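Local coordinates for sortase family protein (Streptococcus agalactiae, PDB 3O0P), which probably catalyses the covalent linking of pilin subunits during pilus assembly, as a class C sortase that cleaves their sorting signals and joins the new ends to neighbouring subunits, at residues A[45-49]-A[116-120]; A[71-77]-A[138-144]. All coordinates share one frame; numbering follows the deposited sequence.

Contact 1: A[45-49]-A[116-120]; sequences EDPYE and ITAHS
T117 meets Y48 head-on: its OG1 accepts a hydrogen bond from Y48 OH at 2.7 Å, lying in the plane of the phenol ring, at its edge. The threonine hydroxyl reaches there because OG1 is anti to its own backbone N (chi1 -169°). The same OG1 is also bonded to L179 O, so it relays from the tyrosine to strand 174-182. T117 CG2 also meets the pyrrolidine of P47 loosely, 4.3 Å from its CG. At A118 the contact is backbone alone, with Y48 OH 3.1 Å from its carbonyl carbon; the nearby A118 O is poorly angled for a bond and pairs instead with T180 OG1. H119 then offers a ring face to the Y48 edge, in a T-shaped stack with centroids 5.0 Å apart and planes at 86°. Y48 CE2 approaches H119 CD2 to 3.5 Å, while H119 ND1 is bonded to G121 N.

On the other segment, an Asx turn from Y48 N to D46 OD1 (3.0 Å) reinforces the type I turn D46-E49, and D46 OD2 forms a salt bridge with R190. The D-P-Y sequence is consistent with the lid of class C sortases, and H119, C181 and R190 with their catalytic residues. Hydroxyl bond, ring edge and carboxylate together therefore imply a lid seated over the probable active site by a few specific, non-covalent contacts.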
ATOM      1  N   GLU A  45      -6.990 -11.446  -1.160  1.00 20.36           N
ATOM      2  CA  GLU A  45      -6.230 -12.672  -1.099  1.00 20.90           C
ATOM      3  C   GLU A  45      -4.887 -12.357  -0.466  1.00 18.11           C
ATOM      4  O   GLU A  45      -4.364 -11.270  -0.632  1.00 19.36           O
ATOM      5  CB  GLU A  45      -6.056 -13.247  -2.508  1.00 26.74           C
ATOM      6  CG  GLU A  45      -7.364 -13.727  -3.130  0.54 30.42           C
ATOM      7  CD  GLU A  45      -7.251 -14.023  -4.613  0.16 30.67           C
ATOM      8  OE1 GLU A  45      -6.128 -14.295  -5.077  1.00 31.88           O
ATOM      9  OE2 GLU A  45      -8.286 -13.985  -5.316  0.50 31.38           O
ATOM     10  N   ASP A  46      -4.355 -13.308   0.281  1.00 16.80           N
ATOM     11  CA  ASP A  46      -3.031 -13.221   0.877  1.00 15.56           C
ATOM     12  C   ASP A  46      -1.911 -13.319  -0.182  1.00 15.28           C
ATOM     13  O   ASP A  46      -1.744 -14.364  -0.804  1.00 17.36           O
ATOM     14  CB  ASP A  46      -2.916 -14.416   1.840  1.00 15.42           C
ATOM     15  CG  ASP A  46      -1.539 -14.573   2.435  0.81 13.94           C
ATOM     16  OD1 ASP A  46      -0.773 -13.581   2.462  0.74 14.30           O
ATOM     17  OD2 ASP A  46      -1.239 -15.698   2.892  0.67 13.27           O
ATOM     18  N   PRO A  47      -1.109 -12.253  -0.373  1.00 15.42           N
ATOM     19  CA  PRO A  47      -0.049 -12.302  -1.394  1.00 17.68           C
ATOM     20  C   PRO A  47       1.079 -13.263  -1.089  1.00 17.93           C
ATOM     21  O   PRO A  47       1.847 -13.586  -2.004  1.00 19.96           O
ATOM     22  CB  PRO A  47       0.530 -10.875  -1.384  1.00 18.43           C
ATOM     23  CG  PRO A  47      -0.477 -10.033  -0.754  1.00 18.06           C
ATOM     24  CD  PRO A  47      -1.196 -10.921   0.241  1.00 17.09           C
ATOM     25  N   TYR A  48       1.192 -13.702   0.165  1.00 16.74           N
ATOM     26  CA  TYR A  48       2.382 -14.426   0.587  1.00 18.37           C
ATOM     27  C   TYR A  48       2.154 -15.909   0.782  1.00 21.07           C
ATOM     28  O   TYR A  48       3.048 -16.602   1.241  1.00 22.61           O
ATOM     29  CB  TYR A  48       2.987 -13.805   1.852  0.99 17.10           C
ATOM     30  CG  TYR A  48       3.366 -12.368   1.603  0.88 14.26           C
ATOM     31  CD1 TYR A  48       2.555 -11.314   2.031  0.90 14.72           C
ATOM     32  CD2 TYR A  48       4.501 -12.051   0.841  0.72 13.66           C
ATOM     33  CE1 TYR A  48       2.898 -10.004   1.764  1.00 14.51           C
ATOM     34  CE2 TYR A  48       4.845 -10.746   0.578  0.78 13.64           C
ATOM     35  CZ  TYR A  48       4.034  -9.731   1.029  0.86 13.61           C
ATOM     36  OH  TYR A  48       4.364  -8.441   0.733  0.85 14.48           O
ATOM     37  N   GLU A  49       0.971 -16.394   0.406  1.00 24.30           N
ATOM     38  CA  GLU A  49       0.699 -17.832   0.398  1.00 28.28           C
ATOM     39  C   GLU A  49       1.623 -18.512  -0.601  1.00 28.41           C
ATOM     40  O   GLU A  49       1.563 -18.224  -1.795  1.00 28.31           O
ATOM     41  CB  GLU A  49      -0.759 -18.085   0.024  1.00 30.80           C
ATOM     42  N   ILE A 116      -0.767  -1.345   1.475  1.00  9.55           N
ATOM     43  CA  ILE A 116       0.456  -1.404   0.676  1.00  9.42           C
ATOM     44  C   ILE A 116       1.335  -2.493   1.285  1.00  9.27           C
ATOM     45  O   ILE A 116       1.493  -2.555   2.500  1.00 10.18           O
ATOM     46  CB  ILE A 116       1.193  -0.054   0.718  0.95  9.59           C
ATOM     47  CG1 ILE A 116       0.258   1.067   0.267  1.00 11.05           C
ATOM     48  CG2 ILE A 116       2.450  -0.074  -0.129  0.95 10.17           C
ATOM     49  CD1 ILE A 116      -0.372   0.874  -1.120  1.00 13.22           C
ATOM     50  N   THR A 117       1.921  -3.336   0.437  1.00  9.49           N
ATOM     51  CA  THR A 117       2.615  -4.499   0.924  1.00 10.65           C
ATOM     52  C   THR A 117       3.976  -4.668   0.246  1.00  9.66           C
ATOM     53  O   THR A 117       4.159  -4.312  -0.913  1.00 10.67           O
ATOM     54  CB  THR A 117       1.714  -5.755   0.783  0.83 10.89           C
ATOM     55  OG1 THR A 117       2.288  -6.852   1.488  0.82 11.05           O
ATOM     56  CG2 THR A 117       1.478  -6.163  -0.673  1.00 12.90           C
ATOM     57  N   ALA A 118       4.937  -5.215   0.982  1.00 10.57           N
ATOM     58  CA  ALA A 118       6.216  -5.588   0.401  1.00 11.39           C
ATOM     59  C   ALA A 118       6.828  -6.677   1.256  1.00 12.27           C
ATOM     60  O   ALA A 118       6.502  -6.836   2.418  1.00 12.31           O
ATOM     61  CB  ALA A 118       7.151  -4.381   0.283  1.00 13.36           C
ATOM     62  N   HIS A 119       7.714  -7.431   0.643  1.00 13.22           N
ATOM     63  CA  HIS A 119       8.282  -8.603   1.284  1.00 14.16           C
ATOM     64  C   HIS A 119       9.258  -8.237   2.398  1.00 13.20           C
ATOM     65  O   HIS A 119       9.950  -7.209   2.328  1.00 14.09           O
ATOM     66  CB  HIS A 119       8.983  -9.503   0.245  1.00 17.38           C
ATOM     67  CG  HIS A 119       8.697 -10.960   0.436  0.79 17.37           C
ATOM     68  ND1 HIS A 119       9.101 -11.650   1.559  0.64 18.35           N
ATOM     69  CD2 HIS A 119       8.053 -11.857  -0.345  0.71 18.79           C
ATOM     70  CE1 HIS A 119       8.723 -12.913   1.459  0.76 19.20           C
ATOM     71  NE2 HIS A 119       8.083 -13.064   0.314  0.57 19.20           N
ATOM     72  N   SER A 120       9.303  -9.093   3.419  1.00 12.87           N
ATOM     73  CA  SER A 120      10.283  -8.962   4.500  1.00 13.12           C
ATOM     74  C   SER A 120      11.380 -10.002   4.434  1.00 14.47           C
ATOM     75  O   SER A 120      12.334  -9.926   5.196  1.00 15.82           O
ATOM     76  CB  SER A 120       9.598  -9.110   5.843  1.00 14.52           C
ATOM     77  OG  SER A 120       9.033 -10.399   5.930  0.99 13.51           O
TER

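Contact 2: A[71-77]-A[138-144]; sequences GIISVPK and DKFYIQN
D138 OD2 accepts from two donors: K77 NZ, at 2.8 Å in a salt bridge, and the backbone N of K135. The ammonium uses the syn lone pair of OD2, and NZ has a further acceptor in K133 O. K77 gets there as a fully extended chain, its CG anti to the backbone N (chi1 -177°).

This ion pair lies beyond one end of an antiparallel strand pairing, 71-75 with 139-143, whose short axes run 4.6 Å apart at 168°. The two strands are the first and last in order across the sheet, so their pairing closes the eight-stranded beta-barrel of the sortase family. Two hydrogen-bonded pairs set the register. I72 N donates to Q143 O and Q143 N to I72 O, both at 2.9 Å, and S74 N donates almost straight to Y141 O (2.8 Å, 176° at the hydrogen) while Y141 N returns a bond to S74 O. Between them, I73 and I142 form a non-hydrogen-bonded pair. Their side chains join F140 on the face that looks to L178: I73 CD1 touches both I142 CG1 and F140 CD1, at 3.8 Å. On the opposite face I72 and Q143 run side by side, I72 CD1 resting against Q143 OE1. P76 crosses the Y141 side chain at about a right angle, its CG 3.6 Å from CE2 at the ring edge, in one of two modelled tyrosine conformers.

Past V75 the direct ladder gives way to a bridging water, which accepts from K77 N and donates to K139 O. At the other end the backbones crowd together, G71 CA lying 2.9 Å from Q143 O.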
ATOM      1  N   GLY A  71       2.261   4.801  -7.443  1.00  9.74           N
ATOM      2  CA  GLY A  71       2.666   5.690  -6.393  1.00 10.42           C
ATOM      3  C   GLY A  71       4.024   5.353  -5.853  1.00  9.38           C
ATOM      4  O   GLY A  71       4.751   4.547  -6.428  1.00 10.31           O
ATOM      5  N   ILE A  72       4.346   5.995  -4.745  1.00  9.64           N
ATOM      6  CA  ILE A  72       5.597   5.815  -4.021  1.00  9.92           C
ATOM      7  C   ILE A  72       5.260   5.721  -2.536  1.00  9.27           C
ATOM      8  O   ILE A  72       4.511   6.560  -2.024  1.00 10.64           O
ATOM      9  CB  ILE A  72       6.536   7.004  -4.228  1.00 10.92           C
ATOM     10  CG1 ILE A  72       6.852   7.185  -5.712  0.96 11.95           C
ATOM     11  CG2 ILE A  72       7.805   6.857  -3.393  1.00 12.64           C
ATOM     12  CD1 ILE A  72       7.455   8.524  -6.029  0.85 13.49           C
ATOM     13  N   ILE A  73       5.801   4.707  -1.859  1.00  9.27           N
ATOM     14  CA  ILE A  73       5.659   4.592  -0.411  1.00  9.20           C
ATOM     15  C   ILE A  73       6.981   4.969   0.250  1.00  9.41           C
ATOM     16  O   ILE A  73       8.030   4.414  -0.072  1.00 10.57           O
ATOM     17  CB  ILE A  73       5.197   3.157   0.018  0.92 10.21           C
ATOM     18  CG1 ILE A  73       5.135   2.991   1.541  0.98 11.16           C
ATOM     19  CG2 ILE A  73       6.057   2.053  -0.592  1.00 11.74           C
ATOM     20  CD1 ILE A  73       4.076   3.823   2.227  1.00 12.21           C
ATOM     21  N   SER A  74       6.920   5.943   1.154  1.00 10.40           N
ATOM     22  CA  SER A  74       8.078   6.395   1.915  0.75 10.98           C
ATOM     23  C   SER A  74       7.896   6.071   3.377  1.00 10.49           C
ATOM     24  O   SER A  74       6.889   6.444   3.968  1.00 10.91           O
ATOM     25  CB  SER A  74       8.274   7.909   1.767  0.75 13.12           C
ATOM     26  OG  SER A  74       8.533   8.246   0.429  0.75 13.41           O
ATOM     27  N   VAL A  75       8.881   5.397   3.953  1.00 10.86           N
ATOM     28  CA  VAL A  75       8.871   5.057   5.368  1.00 10.66           C
ATOM     29  C   VAL A  75      10.217   5.553   5.940  1.00 10.98           C
ATOM     30  O   VAL A  75      11.214   4.815   5.938  1.00 11.85           O
ATOM     31  CB  VAL A  75       8.690   3.546   5.634  1.00 11.11           C
ATOM     32  CG1 VAL A  75       8.389   3.341   7.093  0.87 12.02           C
ATOM     33  CG2 VAL A  75       7.581   2.990   4.769  1.00 13.08           C
ATOM     34  N   PRO A  76      10.272   6.819   6.391  1.00 12.27           N
ATOM     35  CA  PRO A  76      11.593   7.403   6.711  1.00 13.85           C
ATOM     36  C   PRO A  76      12.386   6.690   7.798  1.00 13.85           C
ATOM     37  O   PRO A  76      13.616   6.638   7.767  1.00 15.40           O
ATOM     38  CB  PRO A  76      11.246   8.834   7.140  0.70 14.65           C
ATOM     39  CG  PRO A  76      10.001   9.142   6.429  0.51 14.13           C
ATOM     40  CD  PRO A  76       9.230   7.859   6.282  0.82 13.47           C
ATOM     41  N   LYS A  77      11.687   6.114   8.762  1.00 14.42           N
ATOM     42  CA  LYS A  77      12.377   5.497   9.869  1.00 16.30           C
ATOM     43  C   LYS A  77      13.246   4.338   9.432  1.00 14.99           C
ATOM     44  O   LYS A  77      14.248   4.043  10.067  1.00 16.83           O
ATOM     45  CB  LYS A  77      11.387   4.992  10.880  1.00 18.02           C
ATOM     46  CG  LYS A  77      12.061   4.404  12.082  0.83 19.08           C
ATOM     47  CD  LYS A  77      11.045   4.079  13.116  1.00 20.04           C
ATOM     48  CE  LYS A  77      11.673   3.646  14.401  0.87 20.37           C
ATOM     49  NZ  LYS A  77      10.601   3.325  15.355  1.00 20.59           N
ATOM     50  N   ASP A 138       5.100   6.889  14.640  1.00 13.84           N
ATOM     51  CA  ASP A 138       5.918   6.994  13.444  1.00 13.46           C
ATOM     52  C   ASP A 138       5.030   7.291  12.243  1.00 11.71           C
ATOM     53  O   ASP A 138       3.827   7.084  12.285  1.00 12.83           O
ATOM     54  CB  ASP A 138       6.709   5.713  13.188  1.00 15.31           C
ATOM     55  CG  ASP A 138       7.777   5.474  14.220  0.87 15.57           C
ATOM     56  OD1 ASP A 138       8.225   6.432  14.888  0.71 16.22           O
ATOM     57  OD2 ASP A 138       8.189   4.316  14.322  0.72 15.68           O
ATOM     58  N   LYS A 139       5.628   7.785  11.167  1.00 12.96           N
ATOM     59  CA  LYS A 139       4.857   8.233  10.014  1.00 12.75           C
ATOM     60  C   LYS A 139       5.317   7.574   8.725  1.00 11.29           C
ATOM     61  O   LYS A 139       6.440   7.107   8.579  1.00 13.46           O
ATOM     62  CB  LYS A 139       4.927   9.766   9.905  0.89 16.14           C
ATOM     63  CG  LYS A 139       4.345  10.477  11.130  1.00 19.00           C
ATOM     64  CD  LYS A 139       4.693  11.940  11.190  0.69 20.99           C
ATOM     65  CE  LYS A 139       4.238  12.534  12.507  0.67 21.87           C
ATOM     66  NZ  LYS A 139       4.921  11.916  13.676  0.48 23.23           N
ATOM     67  N   PHE A 140       4.404   7.528   7.774  1.00 11.77           N
ATOM     68  CA  PHE A 140       4.729   7.099   6.428  1.00 10.97           C
ATOM     69  C   PHE A 140       3.894   7.881   5.458  1.00 10.01           C
ATOM     70  O   PHE A 140       2.886   8.476   5.824  1.00 10.62           O
ATOM     71  CB  PHE A 140       4.602   5.586   6.243  0.88 10.62           C
ATOM     72  CG  PHE A 140       3.224   5.011   6.502  0.92  9.24           C
ATOM     73  CD1 PHE A 140       2.306   4.884   5.474  1.00  9.63           C
ATOM     74  CD2 PHE A 140       2.873   4.536   7.759  0.88  9.95           C
ATOM     75  CE1 PHE A 140       1.076   4.314   5.694  0.88  9.63           C
ATOM     76  CE2 PHE A 140       1.634   3.952   7.967  0.94 10.14           C
ATOM     77  CZ  PHE A 140       0.742   3.842   6.930  0.91 10.13           C
ATOM     78  N   TYR A 141       4.357   7.894   4.217  1.00 10.26           N
ATOM     79  CA  TYR A 141       3.827   8.790   3.206  0.61 10.20           C
ATOM     80  C   TYR A 141       3.578   8.035   1.908  1.00  9.94           C
ATOM     81  O   TYR A 141       4.406   7.233   1.503  1.00 11.62           O
ATOM     82  CB  TYR A 141       4.860   9.915   2.981  0.61 12.22           C
ATOM     83  CG  TYR A 141       5.303  10.548   4.281  0.61 12.26           C
ATOM     84  CD1 TYR A 141       4.653  11.663   4.781  0.61 13.11           C
ATOM     85  CD2 TYR A 141       6.347  10.007   5.026  0.61 12.48           C
ATOM     86  CE1 TYR A 141       5.029  12.232   5.981  0.61 13.52           C
ATOM     87  CE2 TYR A 141       6.723  10.571   6.245  0.61 13.83           C
ATOM     88  CZ  TYR A 141       6.058  11.679   6.707  0.61 13.69           C
ATOM     89  OH  TYR A 141       6.427  12.260   7.895  0.61 15.95           O
ATOM     90  N   ILE A 142       2.464   8.330   1.243  1.00  9.99           N
ATOM     91  CA  ILE A 142       2.188   7.769  -0.071  1.00  9.37           C
ATOM     92  C   ILE A 142       2.043   8.916  -1.050  1.00  8.97           C
ATOM     93  O   ILE A 142       1.230   9.819  -0.824  1.00 10.79           O
ATOM     94  CB  ILE A 142       0.900   6.914  -0.066  1.00 10.36           C
ATOM     95  CG1 ILE A 142       1.079   5.710   0.856  1.00 11.79           C
ATOM     96  CG2 ILE A 142       0.562   6.442  -1.474  1.00 12.07           C
ATOM     97  CD1 ILE A 142      -0.210   5.013   1.201  0.95 13.12           C
ATOM     98  N   GLN A 143       2.833   8.896  -2.115  1.00  9.93           N
ATOM     99  CA  GLN A 143       2.670   9.854  -3.188  1.00 10.73           C
ATOM    100  C   GLN A 143       1.942   9.180  -4.324  1.00  9.71           C
ATOM    101  O   GLN A 143       2.310   8.098  -4.767  1.00 10.85           O
ATOM    102  CB  GLN A 143       4.020  10.376  -3.656  1.00 12.68           C
ATOM    103  CG  GLN A 143       3.891  11.425  -4.724  0.96 14.65           C
ATOM    104  CD  GLN A 143       5.228  11.950  -5.216  0.86 14.71           C
ATOM    105  OE1 GLN A 143       6.286  11.671  -4.635  0.66 15.10           O
ATOM    106  NE2 GLN A 143       5.191  12.694  -6.317  0.83 17.29           N
ATOM    107  N   ASN A 144       0.863   9.810  -4.772  1.00  9.03           N
ATOM    108  CA  ASN A 144       0.146   9.362  -5.970  1.00  8.98           C
ATOM    109  C   ASN A 144       0.266  10.444  -7.045  1.00  9.05           C
ATOM    110  O   ASN A 144       1.032  11.396  -6.888  1.00  9.83           O
ATOM    111  CB  ASN A 144      -1.307   9.003  -5.639  1.00  9.23           C
ATOM    112  CG  ASN A 144      -2.078  10.175  -5.047  0.88  8.02           C
ATOM    113  OD1 ASN A 144      -1.970  11.303  -5.524  0.86  7.49           O
ATOM    114  ND2 ASN A 144      -2.831   9.914  -3.973  0.94  9.56           N
TER
HETATM  115  O   HOH W   1       8.929   6.356   9.420  1.00 18.14           O

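From the N terminus, the chain passes helices 11-18 and 22-37 and reaches 45-49, the first half of contact 1, in the loop before strand 71-75. That strand opens contact 2 before contact 1 is closed by 116-120, at the end of strand 112-117; only then does 138-144 close contact 2. The two loops thus cross, their segments alternating. Contact 1 ties the N-terminal loop to the barrel, whereas contact 2 joins barrel strands to each other. Their centres are about 17 Å apart, on opposite sides of the chain's centre, yet I116 bridges them: its CG1 packs 4.1 Å from I142 CD1 and its CG2 4.2 Å from I73 CG2.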